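PDB 1UP6: 6-phospho-beta-glucosidase BglT from Thermotoga maritima, which hydrolyses cellobiose 6'-phosphate to glucose 6-phosphate and glucose, using NAD+ and manganese as cofactors. Local coordinates for residues E104-G109 against H389-D394; G161-P166 against G190-S195. One frame throughout, in Å; residues are numbered along the deposited sequence.

Interaction 1: residues E104-G109 against H389-D394; sequences ETTGVG and HPLGPD. With G6P (6-O-phosphono-alpha-D-glucopyranose), chain K.
H389 lays one face of its imidazole over the CA of G107, a CH-pi contact with CA 3.8 Å from the ring centroid and 23° off the ring normal. With CG anti to the backbone N (chi1 -160°), the ring reaches across to the residue that N-caps helix 108-129. A positive phi (82°) favours glycine at G107, since a CB would press on the preceding carbonyl O. Within the type I turn H389-G392, L391 N donates to H389 ND1 at 2.8 Å in the imidazole plane, which restrains rotation about CB-CG; Y366 meets the ring edge-to-face. At the imidazole edge a water joins H389 NE2 (2.8 Å) to G107 N. Beside this tight part T106 CG2 touches L391 CD1 at 3.7 Å, and Y246 packs against T106, H389 and L391. The V108 flank is looser: V108 CG2 comes no nearer than 4.2 Å to L391 O, and a second water, accepting from V108 N at 2.9 Å, donates to that carbonyl. Were H389 an alanine, L391 N and the NE2 water would probably lose their ring partner, and G107 CA its cover. The loop ahead of the helix holds E104, whose OE1 comes 3.4 Å from C6 of glucose 6-phosphate, and T106 packs on Y242, the active-site proton acceptor. No direct hydrogen bond crosses, so apolar contact and two water bridges join helix start to turn.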
loop_
_atom_site.group_PDB
_atom_site.type_symbol
_atom_site.label_atom_id
_atom_site.label_comp_id
_atom_site.label_asym_id
_atom_site.label_seq_id
_atom_site.Cartn_x
_atom_site.Cartn_y
_atom_site.Cartn_z
ATOM N N GLU A 104 -9.488 29.636 16.833
ATOM C CA GLU A 104 -8.105 29.923 16.435
ATOM C C GLU A 104 -7.494 28.901 15.436
ATOM O O GLU A 104 -6.897 29.295 14.432
ATOM C CB GLU A 104 -7.253 30.045 17.721
ATOM C CG GLU A 104 -5.790 30.359 17.432
ATOM C CD GLU A 104 -4.829 30.091 18.590
ATOM O OE1 GLU A 104 -5.267 29.769 19.708
ATOM O OE2 GLU A 104 -3.591 30.231 18.375
ATOM N N THR A 105 -7.676 27.603 15.700
ATOM C CA THR A 105 -7.045 26.565 14.893
ATOM C C THR A 105 -7.986 25.565 14.227
ATOM O O THR A 105 -7.566 24.814 13.360
ATOM C CB THR A 105 -5.991 25.792 15.718
ATOM O OG1 THR A 105 -6.622 25.165 16.833
ATOM C CG2 THR A 105 -5.019 26.744 16.410
ATOM N N THR A 106 -9.256 25.580 14.586
ATOM C CA THR A 106 -10.179 24.525 14.185
ATOM C C THR A 106 -11.267 25.079 13.290
ATOM O O THR A 106 -11.952 26.023 13.688
ATOM C CB THR A 106 -10.831 23.924 15.481
ATOM O OG1 THR A 106 -9.810 23.285 16.272
ATOM C CG2 THR A 106 -11.827 22.786 15.160
ATOM N N GLY A 107 -11.458 24.493 12.116
ATOM C CA GLY A 107 -12.511 24.938 11.219
ATOM C C GLY A 107 -12.127 26.157 10.396
ATOM O O GLY A 107 -10.971 26.298 9.985
ATOM N N VAL A 108 -13.094 27.047 10.169
ATOM C CA VAL A 108 -12.909 28.178 9.238
ATOM C C VAL A 108 -11.808 29.085 9.692
ATOM O O VAL A 108 -11.037 29.562 8.872
ATOM C CB VAL A 108 -14.199 28.964 8.957
ATOM C CG1 VAL A 108 -13.945 30.101 7.959
ATOM C CG2 VAL A 108 -15.228 28.039 8.413
ATOM N N GLY A 109 -11.738 29.289 11.002
ATOM C CA GLY A 109 -10.676 30.034 11.654
ATOM C C GLY A 109 -9.255 29.550 11.394
ATOM O O GLY A 109 -8.378 30.375 11.122
ATOM N N HIS A 389 -14.295 21.050 4.656
ATOM C CA HIS A 389 -14.106 20.939 6.066
ATOM C C HIS A 389 -15.393 20.460 6.786
ATOM O O HIS A 389 -16.470 20.969 6.558
ATOM C CB HIS A 389 -13.642 22.251 6.674
ATOM C CG HIS A 389 -12.982 22.059 8.007
ATOM N ND1 HIS A 389 -13.687 21.735 9.148
ATOM C CD2 HIS A 389 -11.671 22.079 8.369
ATOM C CE1 HIS A 389 -12.843 21.590 10.158
ATOM N NE2 HIS A 389 -11.613 21.790 9.715
ATOM N N PRO A 390 -15.262 19.493 7.684
ATOM C CA PRO A 390 -16.401 19.057 8.502
ATOM C C PRO A 390 -17.084 20.179 9.300
ATOM O O PRO A 390 -18.232 19.997 9.666
ATOM C CB PRO A 390 -15.801 17.987 9.433
ATOM C CG PRO A 390 -14.513 17.516 8.717
ATOM C CD PRO A 390 -14.042 18.701 7.932
ATOM N N LEU A 391 -16.421 21.306 9.556
ATOM C CA LEU A 391 -17.088 22.441 10.184
ATOM C C LEU A 391 -17.237 23.652 9.234
ATOM O O LEU A 391 -17.527 24.774 9.703
ATOM C CB LEU A 391 -16.325 22.868 11.437
ATOM C CG LEU A 391 -16.069 21.779 12.490
ATOM C CD1 LEU A 391 -15.045 22.181 13.488
ATOM C CD2 LEU A 391 -17.358 21.319 13.230
ATOM N N GLY A 392 -17.014 23.427 7.929
ATOM C CA GLY A 392 -17.104 24.455 6.920
ATOM C C GLY A 392 -18.525 24.853 6.624
ATOM O O GLY A 392 -19.455 24.302 7.211
ATOM N N PRO A 393 -18.698 25.823 5.724
ATOM C CA PRO A 393 -20.033 26.345 5.382
ATOM C C PRO A 393 -20.848 25.350 4.555
ATOM O O PRO A 393 -20.279 24.500 3.879
ATOM C CB PRO A 393 -19.684 27.565 4.508
ATOM C CG PRO A 393 -18.363 27.208 3.913
ATOM C CD PRO A 393 -17.624 26.471 4.956
ATOM N N ASP A 394 -22.166 25.475 4.593
ATOM C CA ASP A 394 -23.044 24.951 3.548
ATOM C C ASP A 394 -22.786 25.723 2.226
ATOM O O ASP A 394 -22.241 26.837 2.237
ATOM C CB ASP A 394 -24.498 25.174 3.991
ATOM C CG ASP A 394 -25.051 24.046 4.876
ATOM O OD1 ASP A 394 -24.306 23.111 5.242
ATOM O OD2 ASP A 394 -26.251 23.980 5.234
HETATM C C1 G6P K . -3.776 25.346 23.576
HETATM C C2 G6P K . -3.309 24.919 22.192
HETATM C C3 G6P K . -2.423 25.992 21.615
HETATM C C4 G6P K . -3.104 27.334 21.576
HETATM C C5 G6P K . -3.631 27.688 22.960
HETATM C C6 G6P K . -4.451 28.980 22.861
HETATM O O1 G6P K . -4.625 24.314 24.104
HETATM O O2 G6P K . -2.539 23.732 22.300
HETATM O O3 G6P K . -2.012 25.658 20.306
HETATM O O4 G6P K . -2.103 28.270 21.192
HETATM O O5 G6P K . -4.454 26.615 23.458
HETATM O O6 G6P K . -4.549 29.623 24.130
HETATM P P G6P K . -4.861 31.155 24.167
HETATM O O1P G6P K . -4.345 31.700 25.581
HETATM O O2P G6P K . -6.286 31.473 24.114
HETATM O O3P G6P K . -3.986 31.960 23.178
HETATM O O HOH W 1 -9.350 22.239 11.267
HETATM O O HOH W 2 -15.641 26.397 11.412
#

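Interaction 2: residues G161-P166 against G190-S195; sequences GLCNVP and GLNHLS. With NAD (nicotinamide-adenine-dinucleotide), chain I; G6P (6-O-phosphono-alpha-D-glucopyranose), chain K.
V165 sets its CG1 at the edge of the H193 imidazole, 4.2 Å from H193 CD2, where the loop leaving the last strand of the Rossmann-type parallel sheet (159-161) enters helix 165-177. Opposing it is the type II turn L191-L194, whose third residue, H193, has a positive phi. H193 CG stands anti to its carbonyl carbon (chi1 -70°), which swings the ring toward C163 and the sugar. C163 SG approaches this ring obliquely, 4.4 Å from the centroid, though the sulfur's place is less sure because it is crowded against N192; ND2 of N192 is hydrogen-bonded to E334. C163 and H193 are the two protein residues seen at the manganese site, so the contact brings a ligand from each segment to the metal. The product glucose 6-phosphate and NAD border the junction. H193 NE2 makes weak hydrogen bonds to O2 and O3 of the sugar, with O2 in the ring plane, while the ring also meets that of the catalytic Y242. The nicotinamide amide is held mainly by main chain: its N7N gives a weak bond to L162 O, which S143 OG also engages. Its O7N takes a weak bond from N164 ND2 and a shorter one from N164 N, at 2.8 Å with an N-H...O angle of 135°.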
loop_
_atom_site.group_PDB
_atom_site.type_symbol
_atom_site.label_atom_id
_atom_site.label_comp_id
_atom_site.label_asym_id
_atom_site.label_seq_id
_atom_site.Cartn_x
_atom_site.Cartn_y
_atom_site.Cartn_z
ATOM N N GLY A 161 6.814 19.843 13.523
ATOM C CA GLY A 161 5.694 20.552 14.107
ATOM C C GLY A 161 5.462 20.142 15.554
ATOM O O GLY A 161 5.438 18.976 15.914
ATOM N N LEU A 162 5.315 21.118 16.417
ATOM C CA LEU A 162 5.044 20.805 17.803
ATOM C C LEU A 162 3.712 21.387 18.225
ATOM O O LEU A 162 3.143 22.279 17.562
ATOM C CB LEU A 162 6.138 21.372 18.690
ATOM C CG LEU A 162 7.023 20.408 19.479
ATOM C CD1 LEU A 162 7.342 19.104 18.712
ATOM C CD2 LEU A 162 8.293 21.096 19.989
ATOM N N CYS A 163 3.218 20.875 19.339
ATOM C CA CYS A 163 2.005 21.358 19.991
ATOM C C CYS A 163 2.176 21.089 21.476
ATOM O O CYS A 163 2.999 20.254 21.856
ATOM C CB CYS A 163 0.843 20.529 19.469
ATOM S SG CYS A 163 -0.742 20.933 20.237
ATOM N N ASN A 164 1.399 21.744 22.337
ATOM C CA ASN A 164 1.513 21.473 23.785
ATOM C C ASN A 164 0.571 20.440 24.389
ATOM O O ASN A 164 0.686 20.120 25.592
ATOM C CB ASN A 164 1.386 22.754 24.600
ATOM C CG ASN A 164 -0.043 23.246 24.681
ATOM O OD1 ASN A 164 -0.454 23.675 25.857
ATOM N ND2 ASN A 164 -0.759 23.273 23.673
ATOM N N VAL A 165 -0.367 19.899 23.615
ATOM C CA VAL A 165 -1.303 18.971 24.276
ATOM C C VAL A 165 -0.723 17.576 24.593
ATOM O O VAL A 165 -1.064 16.992 25.626
ATOM C CB VAL A 165 -2.778 18.926 23.670
ATOM C CG1 VAL A 165 -3.040 20.034 22.673
ATOM C CG2 VAL A 165 -3.116 17.547 23.057
ATOM N N PRO A 166 0.165 17.032 23.752
ATOM C CA PRO A 166 0.909 15.844 24.154
ATOM C C PRO A 166 1.615 16.043 25.514
ATOM O O PRO A 166 1.346 15.295 26.459
ATOM C CB PRO A 166 1.909 15.664 23.006
ATOM C CG PRO A 166 1.206 16.232 21.809
ATOM C CD PRO A 166 0.521 17.445 22.376
ATOM N N GLY A 190 -3.086 11.043 15.414
ATOM C CA GLY A 190 -4.086 11.923 14.879
ATOM C C GLY A 190 -3.382 13.085 14.277
ATOM O O GLY A 190 -2.212 12.984 13.896
ATOM N N LEU A 191 -4.129 14.173 14.164
ATOM C CA LEU A 191 -3.630 15.425 13.607
ATOM C C LEU A 191 -3.475 16.330 14.796
ATOM O O LEU A 191 -4.055 16.093 15.858
ATOM C CB LEU A 191 -4.641 16.022 12.607
ATOM C CG LEU A 191 -4.414 15.705 11.124
ATOM C CD1 LEU A 191 -3.699 14.361 10.880
ATOM C CD2 LEU A 191 -5.674 15.827 10.298
ATOM N N ASN A 192 -2.683 17.361 14.634
ATOM C CA ASN A 192 -2.572 18.365 15.659
ATOM C C ASN A 192 -3.948 18.947 16.001
ATOM O O ASN A 192 -4.683 19.398 15.098
ATOM C CB ASN A 192 -1.618 19.454 15.172
ATOM C CG ASN A 192 -1.349 20.511 16.221
ATOM O OD1 ASN A 192 -1.616 21.681 15.976
ATOM N ND2 ASN A 192 -0.827 20.106 17.399
ATOM N N HIS A 193 -4.298 18.921 17.296
ATOM C CA HIS A 193 -5.602 19.382 17.801
ATOM C C HIS A 193 -6.739 18.451 17.366
ATOM O O HIS A 193 -7.906 18.863 17.253
ATOM C CB HIS A 193 -5.899 20.828 17.345
ATOM C CG HIS A 193 -5.021 21.845 18.004
ATOM N ND1 HIS A 193 -4.497 22.937 17.342
ATOM C CD2 HIS A 193 -4.535 21.906 19.268
ATOM C CE1 HIS A 193 -3.755 23.642 18.187
ATOM N NE2 HIS A 193 -3.749 23.027 19.356
ATOM N N LEU A 194 -6.394 17.197 17.113
ATOM C CA LEU A 194 -7.320 16.276 16.480
ATOM C C LEU A 194 -6.758 14.896 16.726
ATOM O O LEU A 194 -6.567 14.088 15.783
ATOM C CB LEU A 194 -7.313 16.545 14.994
ATOM C CG LEU A 194 -8.558 16.511 14.125
ATOM C CD1 LEU A 194 -8.518 15.327 13.176
ATOM C CD2 LEU A 194 -9.876 16.629 14.870
ATOM N N SER A 195 -6.453 14.639 17.999
ATOM C CA SER A 195 -5.682 13.451 18.356
ATOM C C SER A 195 -6.380 12.530 19.359
ATOM O O SER A 195 -7.357 12.882 20.038
ATOM C CB SER A 195 -4.292 13.847 18.872
ATOM O OG SER A 195 -4.424 14.597 20.086
HETATM P PA NAD I . 1.326 36.830 19.465
HETATM O O1A NAD I . 0.132 36.964 18.593
HETATM O O2A NAD I . 1.409 38.098 20.330
HETATM O O5B NAD I . 2.645 36.592 18.518
HETATM C C5B NAD I . 3.992 36.371 18.883
HETATM C C4B NAD I . 4.968 37.379 18.248
HETATM O O4B NAD I . 5.242 37.057 16.894
HETATM C C3B NAD I . 4.516 38.845 18.238
HETATM O O3B NAD I . 5.261 39.615 19.159
HETATM C C2B NAD I . 4.738 39.337 16.805
HETATM O O2B NAD I . 5.410 40.575 16.722
HETATM C C1B NAD I . 5.572 38.234 16.178
HETATM N N9A NAD I . 5.314 38.005 14.752
HETATM C C8A NAD I . 4.110 37.979 14.089
HETATM N N7A NAD I . 4.352 37.704 12.779
HETATM C C5A NAD I . 5.686 37.548 12.600
HETATM C C6A NAD I . 6.460 37.258 11.484
HETATM N N6A NAD I . 5.874 37.088 10.301
HETATM N N1A NAD I . 7.831 37.154 11.613
HETATM C C2A NAD I . 8.417 37.349 12.849
HETATM N N3A NAD I . 7.658 37.651 13.962
HETATM C C4A NAD I . 6.309 37.744 13.837
HETATM O O3 NAD I . 0.932 35.597 20.435
HETATM P PN NAD I . 1.569 34.136 20.656
HETATM O O1N NAD I . 0.498 33.346 21.324
HETATM O O2N NAD I . 2.858 34.282 21.367
HETATM O O5D NAD I . 1.806 33.514 19.189
HETATM C C5D NAD I . 2.807 32.530 19.022
HETATM C C4D NAD I . 2.493 31.637 17.828
HETATM O O4D NAD I . 2.745 30.308 18.238
HETATM C C3D NAD I . 1.022 31.689 17.420
HETATM O O3D NAD I . 0.868 31.224 16.099
HETATM C C2D NAD I . 0.411 30.706 18.387
HETATM O O2D NAD I . -0.859 30.235 17.998
HETATM C C1D NAD I . 1.493 29.638 18.337
HETATM N N1N NAD I . 1.465 28.746 19.494
HETATM C C2N NAD I . 1.355 27.425 19.223
HETATM C C3N NAD I . 1.347 26.504 20.262
HETATM C C7N NAD I . 1.220 25.056 19.933
HETATM O O7N NAD I . 0.872 24.205 21.015
HETATM N N7N NAD I . 1.416 24.656 18.664
HETATM C C4N NAD I . 1.433 26.939 21.586
HETATM C C5N NAD I . 1.537 28.300 21.851
HETATM C C6N NAD I . 1.558 29.196 20.783
HETATM C C1 G6P K . -3.776 25.346 23.576
HETATM C C2 G6P K . -3.309 24.919 22.192
HETATM C C3 G6P K . -2.423 25.992 21.615
HETATM C C4 G6P K . -3.104 27.334 21.576
HETATM C C5 G6P K . -3.631 27.688 22.960
HETATM C C6 G6P K . -4.451 28.980 22.861
HETATM O O1 G6P K . -4.625 24.314 24.104
HETATM O O2 G6P K . -2.539 23.732 22.300
HETATM O O3 G6P K . -2.012 25.658 20.306
HETATM O O4 G6P K . -2.103 28.270 21.192
HETATM O O5 G6P K . -4.454 26.615 23.458
HETATM O O6 G6P K . -4.549 29.623 24.130
HETATM P P G6P K . -4.861 31.155 24.167
HETATM O O1P G6P K . -4.345 31.700 25.581
HETATM O O2P G6P K . -6.286 31.473 24.114
HETATM O O3P G6P K . -3.986 31.960 23.178
#

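Both contacts are buried, and each pairs a segment of the NAD-binding N-terminal part with one of the C-terminal part. Interaction 2 lies about 6 Å from the centre of the chain (centre to centre), whereas interaction 1 lies about 17 Å out. Neither has a direct hydrogen bond between its segments: waters bridge interaction 1, while metal, nucleotide and sugar phosphate lie beside interaction 2, whose C163 and H193 serve the metal site. They touch where T105 OG1 packs 3.1 Å from H193 ND1, and both reach glucose 6-phosphate. In interaction 1 this falls to E104, which probably raises the basicity of Y242 and forms a salt bridge with R81.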